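Local coordinates for extracellular solute-binding protein, family 1 (Bifidobacterium longum subsp. infantis ATCC 15697, PDB 3QUF) that probably binds a small solute outside the cell and delivers it to a membrane transporter, at residues Phe34-Phe38 against Asp300-Ala304; Met91-Thr95 against Asn371-Pro376. One frame throughout, in Å; residues are numbered along the deposited sequence.

Interaction 1: residues Phe34-Phe38 against Asp300-Ala304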
ATOM      1  N   PHE A  34     -13.441  20.483   5.957  1.00 15.00           N
ATOM      2  CA  PHE A  34     -12.687  19.288   5.585  1.00 13.81           C
ATOM      3  C   PHE A  34     -11.335  19.768   5.137  1.00 14.16           C
ATOM      4  O   PHE A  34     -11.272  20.603   4.221  1.00 15.92           O
ATOM      5  CB  PHE A  34     -13.427  18.569   4.460  1.00 14.23           C
ATOM      6  CG  PHE A  34     -12.717  17.373   3.836  1.00 12.87           C
ATOM      7  CD1 PHE A  34     -11.775  16.620   4.487  1.00 13.77           C
ATOM      8  CD2 PHE A  34     -13.059  17.004   2.536  1.00 16.10           C
ATOM      9  CE1 PHE A  34     -11.144  15.534   3.847  1.00 15.31           C
ATOM     10  CE2 PHE A  34     -12.439  15.942   1.900  1.00 16.79           C
ATOM     11  CZ  PHE A  34     -11.497  15.225   2.527  1.00 14.83           C
ATOM     12  N   TYR A  35     -10.285  19.378   5.846  1.00 13.57           N
ATOM     13  CA  TYR A  35      -8.920  19.677   5.410  1.00 13.42           C
ATOM     14  C   TYR A  35      -8.446  18.408   4.750  1.00 13.67           C
ATOM     15  O   TYR A  35      -8.173  17.406   5.412  1.00 13.61           O
ATOM     16  CB  TYR A  35      -8.016  20.066   6.567  1.00 13.55           C
ATOM     17  CG  TYR A  35      -6.657  20.536   6.103  1.00 15.38           C
ATOM     18  CD1 TYR A  35      -6.551  21.470   5.084  1.00 26.23           C
ATOM     19  CD2 TYR A  35      -5.504  20.065   6.651  1.00 15.32           C
ATOM     20  CE1 TYR A  35      -5.301  21.923   4.642  1.00 27.19           C
ATOM     21  CE2 TYR A  35      -4.245  20.511   6.218  1.00 18.09           C
ATOM     22  CZ  TYR A  35      -4.162  21.420   5.206  1.00 25.39           C
ATOM     23  OH  TYR A  35      -2.960  21.926   4.764  1.00 25.30           O
ATOM     24  N   SER A  36      -8.384  18.440   3.427  1.00 14.17           N
ATOM     25  CA  SER A  36      -8.208  17.244   2.594  1.00 13.95           C
ATOM     26  C   SER A  36      -6.761  16.991   2.127  1.00 14.02           C
ATOM     27  O   SER A  36      -6.101  17.881   1.595  1.00 14.69           O
ATOM     28  CB  SER A  36      -9.092  17.367   1.361  1.00 14.59           C
ATOM     29  OG  SER A  36      -8.923  16.274   0.469  1.00 15.15           O
ATOM     30  N   TYR A  37      -6.284  15.783   2.360  1.00 12.03           N
ATOM     31  CA  TYR A  37      -5.005  15.313   1.792  1.00 13.05           C
ATOM     32  C   TYR A  37      -5.105  15.226   0.263  1.00 14.42           C
ATOM     33  O   TYR A  37      -4.128  15.411  -0.467  1.00 16.38           O
ATOM     34  CB  TYR A  37      -4.700  13.961   2.347  1.00 12.94           C
ATOM     35  CG  TYR A  37      -3.530  13.249   1.748  1.00 13.87           C
ATOM     36  CD1 TYR A  37      -2.249  13.564   2.123  1.00 19.72           C
ATOM     37  CD2 TYR A  37      -3.730  12.327   0.761  1.00 18.70           C
ATOM     38  CE1 TYR A  37      -1.165  12.880   1.559  1.00 22.21           C
ATOM     39  CE2 TYR A  37      -2.672  11.637   0.188  1.00 21.95           C
ATOM     40  CZ  TYR A  37      -1.405  11.943   0.581  1.00 22.98           C
ATOM     41  OH  TYR A  37      -0.349  11.265  -0.002  1.00 31.29           O
ATOM     42  N   PHE A  38      -6.302  14.918  -0.196  1.00 15.07           N
ATOM     43  CA  PHE A  38      -6.566  14.702  -1.627  1.00 15.45           C
ATOM     44  C   PHE A  38      -6.797  16.012  -2.318  1.00 17.53           C
ATOM     45  O   PHE A  38      -7.468  16.917  -1.806  1.00 16.88           O
ATOM     46  CB  PHE A  38      -7.790  13.793  -1.752  1.00 15.34           C
ATOM     47  CG  PHE A  38      -7.560  12.432  -1.201  1.00 14.24           C
ATOM     48  CD1 PHE A  38      -6.791  11.519  -1.888  1.00 16.53           C
ATOM     49  CD2 PHE A  38      -7.999  12.081   0.090  1.00 15.50           C
ATOM     50  CE1 PHE A  38      -6.552  10.267  -1.343  1.00 18.05           C
ATOM     51  CE2 PHE A  38      -7.736  10.847   0.607  1.00 18.24           C
ATOM     52  CZ  PHE A  38      -7.016   9.956  -0.102  1.00 15.52           C
ATOM     53  N   ASP A 300      -5.507   3.824   0.599  1.00 13.30           N
ATOM     54  CA  ASP A 300      -5.175   5.173   0.107  1.00 14.01           C
ATOM     55  C   ASP A 300      -5.690   6.179   1.149  1.00 14.50           C
ATOM     56  O   ASP A 300      -6.697   6.877   0.945  1.00 15.02           O
ATOM     57  CB  ASP A 300      -5.748   5.436  -1.272  1.00 14.39           C
ATOM     58  CG  ASP A 300      -5.252   6.754  -1.856  1.00 18.14           C
ATOM     59  OD1 ASP A 300      -4.204   7.260  -1.339  1.00 19.15           O
ATOM     60  OD2 ASP A 300      -5.791   7.190  -2.905  1.00 21.00           O
ATOM     61  N   GLN A 301      -4.997   6.196   2.289  1.00 14.56           N
ATOM     62  CA  GLN A 301      -5.335   6.970   3.487  1.00 13.98           C
ATOM     63  C   GLN A 301      -6.715   6.646   4.083  1.00 13.39           C
ATOM     64  O   GLN A 301      -7.464   5.828   3.567  1.00 14.65           O
ATOM     65  CB  GLN A 301      -5.230   8.482   3.225  1.00 15.03           C
ATOM     66  CG  GLN A 301      -4.252   8.904   2.195  1.00 15.88           C
ATOM     67  CD  GLN A 301      -2.922   8.254   2.285  1.00 20.99           C
ATOM     68  OE1 GLN A 301      -2.365   8.009   3.366  1.00 20.22           O
ATOM     69  NE2 GLN A 301      -2.392   7.904   1.096  1.00 23.95           N
ATOM     70  N   GLY A 302      -6.977   7.246   5.219  1.00 12.21           N
ATOM     71  CA  GLY A 302      -8.233   7.076   5.944  1.00 12.31           C
ATOM     72  C   GLY A 302      -8.880   8.421   6.174  1.00 12.10           C
ATOM     73  O   GLY A 302      -8.222   9.461   6.141  1.00 12.44           O
ATOM     74  N   PHE A 303     -10.187   8.398   6.398  1.00 10.49           N
ATOM     75  CA  PHE A 303     -10.958   9.584   6.742  1.00 10.77           C
ATOM     76  C   PHE A 303     -11.362   9.550   8.190  1.00 11.14           C
ATOM     77  O   PHE A 303     -11.783   8.514   8.682  1.00 12.01           O
ATOM     78  CB  PHE A 303     -12.206   9.659   5.865  1.00 10.98           C
ATOM     79  CG  PHE A 303     -11.897   9.879   4.417  1.00 10.25           C
ATOM     80  CD1 PHE A 303     -11.420   8.843   3.628  1.00 12.06           C
ATOM     81  CD2 PHE A 303     -12.002  11.145   3.853  1.00 11.91           C
ATOM     82  CE1 PHE A 303     -11.064   9.077   2.288  1.00 15.89           C
ATOM     83  CE2 PHE A 303     -11.656  11.353   2.529  1.00 12.29           C
ATOM     84  CZ  PHE A 303     -11.183  10.322   1.762  1.00 13.04           C
ATOM     85  N   ALA A 304     -11.252  10.684   8.859  1.00 11.02           N
ATOM     86  CA  ALA A 304     -11.514  10.810  10.284  1.00 10.98           C
ATOM     87  C   ALA A 304     -12.325  12.065  10.564  1.00 11.76           C
ATOM     88  O   ALA A 304     -12.368  13.017   9.747  1.00 10.59           O
ATOM     89  CB  ALA A 304     -10.173  10.857  11.034  1.00 10.41           C
TER
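Y37 lies opposite Q301 and F34 opposite A304 along two backbones that run antiparallel, their end-to-end directions 179° apart, yet even the CA atoms of Y37 and Q301 are separated by 8.5 Å. That spacing is too wide for direct strand pairing, and no hydrogen bond joins the segments; N88 of strand 86-89 stands between them, receiving the backbone N of Y37 on its OD1 and giving its ND2 to the carbonyl of G302. Side chains close the remaining gap. F38, its CG turned anti to the carbonyl carbon (chi1 -65°), sends its ring into the middle of the contact. There CZ meets the carbonyl O of D300 at 3.3 Å, an oxygen lying at the ring edge and near its plane. The D300 carboxylate stands almost perpendicular to the same ring, OD2 coming 3.5 Å from F38 CE1. With F303 the ring is nearly parallel, planes at 12°, but laterally displaced, with little of one ring above the other; CE2 of F38 touches CZ of F303 at 3.7 Å. F303 then presents its ring edge to F34, whose CZ lies 3.9 Å from CE2 of F303. Toward the loop end, CG of Q301 approaches both CE2 of Y37 and CZ of F38, and the bend at chi2 turns the amide beyond it, where NE2 donates to OD1 of D300. Strands 30-36 and 295-305 thus flank strand 86-89, parallel and antiparallel to it, and the phenylalanines pack against I43 of helix 40-53, consistent with the alpha/beta lobe of a two-lobed solute-binding protein.

Interaction 2: residues Met91-Thr95 against Asn371-Pro376. With ACY (acetic acid), chain E.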
HETATM    1  N   MSE A  91      -0.401   7.594   5.925  1.00 14.13           N
HETATM    2  CA  MSE A  91       0.595   6.659   6.447  1.00 15.80           C
HETATM    3  C   MSE A  91       1.680   7.346   7.251  1.00 16.18           C
HETATM    4  O   MSE A  91       2.345   6.715   8.117  1.00 18.74           O
HETATM    5  CB  MSE A  91       1.196   5.820   5.298  1.00 16.38           C
HETATM    6  CG  MSE A  91       0.143   4.983   4.533  1.00 14.97           C
HETATM    7 SE   MSE A  91      -0.871   3.724   5.640  0.80 15.55          SE
HETATM    8  CE  MSE A  91      -2.555   4.754   5.929  1.00 13.20           C
ATOM      9  N   ASP A  92       1.834   8.657   7.070  1.00 15.07           N
ATOM     10  CA  ASP A  92       2.830   9.387   7.821  1.00 16.35           C
ATOM     11  C   ASP A  92       2.330  10.032   9.124  1.00 15.30           C
ATOM     12  O   ASP A  92       3.153  10.388   9.967  1.00 17.66           O
ATOM     13  CB  ASP A  92       3.429  10.505   6.962  1.00 18.89           C
ATOM     14  CG  ASP A  92       4.275   9.978   5.827  1.00 27.64           C
ATOM     15  OD1 ASP A  92       4.927   8.920   5.990  1.00 32.93           O
ATOM     16  OD2 ASP A  92       4.248  10.618   4.757  1.00 36.93           O
ATOM     17  N   ASN A  93       1.022  10.237   9.293  1.00 13.91           N
ATOM     18  CA  ASN A  93       0.542  10.877  10.516  1.00 12.57           C
ATOM     19  C   ASN A  93      -0.453  10.039  11.313  1.00 11.97           C
ATOM     20  O   ASN A  93      -0.937  10.503  12.359  1.00 11.96           O
ATOM     21  CB  ASN A  93      -0.051  12.273  10.209  1.00 13.04           C
ATOM     22  CG  ASN A  93      -1.466  12.185   9.606  1.00 14.23           C
ATOM     23  OD1 ASN A  93      -1.928  11.103   9.324  1.00 13.13           O
ATOM     24  ND2 ASN A  93      -2.149  13.304   9.443  1.00 13.43           N
ATOM     25  N   ARG A  94      -0.761   8.821  10.863  1.00 10.76           N
ATOM     26  CA  ARG A  94      -1.933   8.119  11.443  1.00 11.56           C
ATOM     27  C   ARG A  94      -1.789   7.909  12.951  1.00 12.47           C
ATOM     28  O   ARG A  94      -2.734   8.206  13.706  1.00 11.75           O
ATOM     29  CB  ARG A  94      -2.237   6.796  10.745  1.00 12.00           C
ATOM     30  CG  ARG A  94      -1.091   5.814  10.727  1.00 12.37           C
ATOM     31  CD  ARG A  94      -1.366   4.654   9.751  1.00 12.97           C
ATOM     32  NE  ARG A  94      -0.325   3.671   9.935  1.00 13.59           N
ATOM     33  CZ  ARG A  94      -0.289   2.741  10.904  1.00 12.80           C
ATOM     34  NH1 ARG A  94      -1.244   2.619  11.821  1.00 13.03           N
ATOM     35  NH2 ARG A  94       0.789   1.968  11.029  1.00 14.31           N
ATOM     36  N   THR A  95      -0.630   7.448  13.413  1.00 12.50           N
ATOM     37  CA  THR A  95      -0.474   7.185  14.852  1.00 13.20           C
ATOM     38  C   THR A  95      -0.295   8.472  15.671  1.00 13.29           C
ATOM     39  O   THR A  95      -0.882   8.602  16.747  1.00 12.14           O
ATOM     40  CB  THR A  95       0.595   6.151  15.110  1.00 15.47           C
ATOM     41  OG1 THR A  95       1.818   6.639  14.602  1.00 20.04           O
ATOM     42  CG2 THR A  95       0.244   4.844  14.452  1.00 16.01           C
ATOM     43  N   ASN A 371       3.689  -0.523   6.705  1.00 13.27           N
ATOM     44  CA  ASN A 371       3.257   0.838   7.063  1.00 13.98           C
ATOM     45  C   ASN A 371       3.685   1.081   8.509  1.00 14.43           C
ATOM     46  O   ASN A 371       2.935   0.842   9.476  1.00 14.21           O
ATOM     47  CB  ASN A 371       1.739   1.008   6.833  1.00 14.47           C
ATOM     48  CG  ASN A 371       1.370   1.079   5.371  1.00 15.93           C
ATOM     49  OD1 ASN A 371       0.522   0.306   4.864  1.00 18.62           O
ATOM     50  ND2 ASN A 371       1.985   1.982   4.688  1.00 13.98           N
ATOM     51  N   TRP A 372       4.927   1.510   8.693  1.00 13.85           N
ATOM     52  CA  TRP A 372       5.521   1.587  10.014  1.00 14.24           C
ATOM     53  C   TRP A 372       4.687   2.506  10.928  1.00 14.27           C
ATOM     54  O   TRP A 372       4.324   3.595  10.504  1.00 14.34           O
ATOM     55  CB  TRP A 372       6.899   2.200   9.968  1.00 14.89           C
ATOM     56  CG  TRP A 372       7.752   1.787   8.789  1.00 16.30           C
ATOM     57  CD1 TRP A 372       7.810   2.397   7.587  1.00 16.83           C
ATOM     58  CD2 TRP A 372       8.678   0.698   8.731  1.00 15.03           C
ATOM     59  NE1 TRP A 372       8.707   1.761   6.770  1.00 16.74           N
ATOM     60  CE2 TRP A 372       9.262   0.719   7.455  1.00 16.07           C
ATOM     61  CE3 TRP A 372       9.108  -0.258   9.647  1.00 17.61           C
ATOM     62  CZ2 TRP A 372      10.247  -0.182   7.074  1.00 17.55           C
ATOM     63  CZ3 TRP A 372      10.075  -1.162   9.249  1.00 17.59           C
ATOM     64  CH2 TRP A 372      10.607  -1.128   7.986  1.00 17.60           C
ATOM     65  N   PRO A 373       4.400   2.080  12.159  1.00 14.81           N
ATOM     66  CA  PRO A 373       3.618   2.969  13.033  1.00 15.26           C
ATOM     67  C   PRO A 373       4.376   4.061  13.740  1.00 16.75           C
ATOM     68  O   PRO A 373       3.772   4.891  14.435  1.00 17.69           O
ATOM     69  CB  PRO A 373       2.987   2.002  14.045  1.00 16.17           C
ATOM     70  CG  PRO A 373       3.918   0.869  14.095  1.00 15.49           C
ATOM     71  CD  PRO A 373       4.381   0.703  12.668  1.00 16.09           C
ATOM     72  N   LYS A 374       5.692   4.026  13.652  1.00 16.45           N
ATOM     73  CA  LYS A 374       6.533   5.073  14.228  1.00 19.57           C
ATOM     74  C   LYS A 374       7.543   5.462  13.179  1.00 19.70           C
ATOM     75  O   LYS A 374       8.005   4.592  12.460  1.00 19.21           O
ATOM     76  CB  LYS A 374       7.272   4.555  15.449  1.00 21.08           C
ATOM     77  CG  LYS A 374       6.381   4.000  16.532  1.00 26.82           C
ATOM     78  CD  LYS A 374       7.151   3.410  17.717  1.00 34.60           C
ATOM     79  CE  LYS A 374       6.150   3.134  18.872  1.00 38.10           C
ATOM     80  NZ  LYS A 374       6.695   2.315  19.990  1.00 43.32           N
ATOM     81  N   SER A 375       7.856   6.761  13.092  1.00 20.83           N
ATOM     82  CA  SER A 375       8.957   7.321  12.257  1.00 21.94           C
ATOM     83  C   SER A 375       9.132   6.596  10.907  1.00 21.22           C
ATOM     84  O   SER A 375      10.158   5.950  10.661  1.00 20.94           O
ATOM     85  CB  SER A 375      10.280   7.322  13.028  1.00 23.84           C
ATOM     86  OG  SER A 375      10.220   8.039  14.266  1.00 27.77           O
ATOM     87  N   PRO A 376       8.104   6.633  10.075  1.00 20.43           N
ATOM     88  CA  PRO A 376       8.130   5.831   8.877  1.00 20.48           C
ATOM     89  C   PRO A 376       9.237   6.250   7.910  1.00 20.55           C
ATOM     90  O   PRO A 376       9.816   5.406   7.238  1.00 20.09           O
ATOM     91  CB  PRO A 376       6.752   6.045   8.254  1.00 22.29           C
ATOM     92  CG  PRO A 376       6.038   7.013   9.118  1.00 21.65           C
ATOM     93  CD  PRO A 376       6.759   7.197  10.344  1.00 20.70           C
TER
HETATM   94  C   ACY E 424       2.955   8.140  12.243  1.00 28.78           C
HETATM   95  O   ACY E 424       4.173   8.370  12.494  1.00 31.07           O
HETATM   96  OXT ACY E 424       2.037   8.882  12.660  1.00 24.68           O
HETATM   97  CH3 ACY E 424       2.671   6.894  11.446  1.00 29.56           C
HETATM   98  O   HOH W   1       2.261   4.080   8.655  1.00 15.75           O
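R94 and T95, at the start of helix 94-100, both reach across to backbone carbonyls of the 371-376 loop, and these direct hydrogen bonds lead the contact. NH2 of R94 donates to O of N371 at 2.9 Å; the bond is bent, 136° at the hydrogen, with the oxygen near the guanidinium plane but the donor well above the carbonyl plane. The R94 chain leaves CA with CG between the backbone N and carbonyl carbon (chi1 57°) and runs extended to NE, carrying the guanidinium to the loop. OG1 of T95 gives a short 2.6 Å bond to O of P373. A water adds a third link: it accepts from NE of R94 at 2.9 Å, in the guanidinium plane, and donates to O of M91 at 2.7 Å and to O of W372 at 2.8 Å. With NH1 held by O of L122, the guanidinium is fixed from several sides, and an alanine here would probably leave the N371 carbonyl without its donor and the water without one of its three anchors. Van der Waals contacts flank this network. The selenium of M91, a selenomethionine, rests 3.5 Å from CG of N371, and P376 sets its CG 3.8 Å from OD1 of D92. An acetic acid molecule, probably from the crystallisation liquor, takes a weak bond from N of T95 on OXT and another bond from D96 N. Helix 94-100 follows strand 86-89, while the loop leads into helix 376-391 and packs P373 on W212 and W408, consistent with a bridge between lobes near the cleft. Chemically, those backbone N-H groups are likely to suit an anionic guest, whereas the guanidinium is turned to loop carbonyls, a direct link between helix start and loop that asks little of the loop's side chains.

In the fold
Strand 86-89 connects the two contacts: it runs between the segments of interaction 1, and the chain leaving it becomes residues 91-95 of interaction 2. Their centres are 15 Å apart, yet they touch where OE1 of Q301 lies 3.3 Å from N of M91, a probable but weak hydrogen bond. Interaction 1 is thus aromatic packing between the sheet and helix 40-53, whereas interaction 2 is a polar meeting, bridged by one water, of a helix start with a distant loop. Strand 295-305 also pairs with strand 135-144, extending the sheet beyond interaction 1. The acetic acid sits at the helix start in interaction 2; whether the natural solute binds there is not established.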